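Local structure of Exo-alpha-sialidase (Clostridium perfringens, 2VO8) at residues A[88-91]-A[92-96]. The protein contains a cohesin module that probably binds a dockerin partner with high affinity, helping to assemble a sialidase into enzyme toxin complexes. Numbering follows the deposited sequence.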
# COMPACT_ATOMS: atom_id res chain seq x y z
N ASN A 88 -17.97 7.85 -4.91
CA ASN A 88 -18.61 6.61 -4.41
C ASN A 88 -17.90 6.02 -3.19
O ASN A 88 -16.67 6.15 -3.00
CB ASN A 88 -18.58 5.51 -5.47
CG ASN A 88 -19.19 5.93 -6.80
OD1 ASN A 88 -20.37 6.22 -6.87
ND2 ASN A 88 -18.37 5.97 -7.86
N GLU A 89 -18.68 5.27 -2.42
CA GLU A 89 -18.12 4.37 -1.42
C GLU A 89 -17.11 3.39 -2.05
O GLU A 89 -17.32 2.87 -3.14
CB GLU A 89 -19.29 3.58 -0.80
CG GLU A 89 -18.97 3.06 0.53
CD GLU A 89 -20.10 2.18 1.07
OE1 GLU A 89 -21.31 2.43 0.76
OE2 GLU A 89 -19.76 1.23 1.78
N ILE A 90 -16.02 3.17 -1.33
CA ILE A 90 -14.92 2.30 -1.71
C ILE A 90 -15.37 0.87 -1.41
O ILE A 90 -15.82 0.61 -0.35
CB ILE A 90 -13.62 2.72 -0.91
CG1 ILE A 90 -13.09 4.05 -1.49
CG2 ILE A 90 -12.52 1.66 -0.97
CD1 ILE A 90 -11.86 4.60 -0.85
N GLU A 91 -15.27 -0.03 -2.37
CA GLU A 91 -15.72 -1.40 -2.11
C GLU A 91 -14.86 -2.17 -1.07
O GLU A 91 -13.69 -1.84 -0.85
CB GLU A 91 -15.79 -2.16 -3.43
CG GLU A 91 -16.65 -1.45 -4.48
CD GLU A 91 -16.84 -2.32 -5.70
OE1 GLU A 91 -16.45 -1.91 -6.81
OE2 GLU A 91 -17.38 -3.43 -5.53
N LYS A 92 -15.45 -3.19 -0.46
CA LYS A 92 -14.93 -3.80 0.77
C LYS A 92 -13.59 -4.56 0.54
O LYS A 92 -12.78 -4.70 1.47
CB LYS A 92 -15.97 -4.76 1.35
CG LYS A 92 -17.38 -4.15 1.60
CD LYS A 92 -17.49 -3.30 2.91
CE LYS A 92 -18.90 -2.69 3.07
NZ LYS A 92 -18.79 -1.30 3.63
N ASP A 93 -13.39 -5.04 -0.68
CA ASP A 93 -12.20 -5.89 -1.00
C ASP A 93 -11.36 -5.28 -2.13
O ASP A 93 -10.63 -6.01 -2.84
CB ASP A 93 -12.66 -7.30 -1.36
CG ASP A 93 -12.98 -8.17 -0.11
OD1 ASP A 93 -13.16 -7.67 1.01
OD2 ASP A 93 -13.05 -9.38 -0.27
N SER A 94 -11.46 -3.97 -2.29
CA SER A 94 -10.83 -3.30 -3.43
C SER A 94 -9.30 -3.12 -3.27
O SER A 94 -8.80 -2.95 -2.19
CB SER A 94 -11.47 -1.95 -3.83
OG SER A 94 -12.28 -1.34 -2.82
N ASP A 95 -8.62 -3.12 -4.41
CA ASP A 95 -7.26 -2.67 -4.52
C ASP A 95 -7.28 -1.15 -4.76
O ASP A 95 -8.14 -0.62 -5.52
CB ASP A 95 -6.55 -3.45 -5.63
CG ASP A 95 -6.36 -4.94 -5.27
OD1 ASP A 95 -6.60 -5.30 -4.11
OD2 ASP A 95 -5.98 -5.74 -6.13
N LEU A 96 -6.39 -0.45 -4.06
CA LEU A 96 -6.43 1.00 -3.96
C LEU A 96 -5.20 1.74 -4.55
O LEU A 96 -5.35 2.82 -5.12
CB LEU A 96 -6.61 1.41 -2.50
CG LEU A 96 -7.91 0.99 -1.82
CD1 LEU A 96 -7.96 1.48 -0.41
CD2 LEU A 96 -9.13 1.56 -2.61
O HOH W 1 -17.17 0.68 1.82
O HOH W 2 -21.22 -0.17 3.55
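E91 and S94 are the first and last residues of a type I beta turn, with K92 and D93 at its corners. The turn belongs to the connection between strands 78-85 and 95-103 of the cohesin beta sandwich, and it leads the chain directly into the second of these strands. Two groups of S94 converge on the carbonyl oxygen of E91. The turn hydrogen bond itself, from S94 N to E91 O, is weak at 3.4 Å, though fairly straight at 157°. The hydroxyl supplements it: S94 OG donates to E91 O at a very short 2.5 Å. The chi1 of S94, 19°, is far from staggered and places OG near E91 O; both this torsion and the short length are doubtful in detail. E91 turns its carboxylate away, but its CB stays 3.7 Å from S94 OG. The D93 side chain starts away from residues 88-91, and its OD1 accepts a hydrogen bond from G34 N.

The K92 side chain runs back alongside the preceding residues toward E89. It bends at chi2 (-79°) and again at chi4, which carries the amine to the E89 carboxylate. K92 NZ and E89 OE2 form a long salt bridge of 3.3 Å, although the position of NZ is less certain. Two waters also link these atoms. One of them donates to I90 O as well, so it ties the salt bridge to the backbone.

I90 and L96 are buried. Both touch I32 and L67, and I90 also packs on V41, so the loop is anchored to neighbouring strands of the sandwich. I90 and L96 meet at about a right angle through one methyl each, with I90 CG2 3.8 Å from L96 CD2. That same CG2 also lies 3.5 Å from S94 OG.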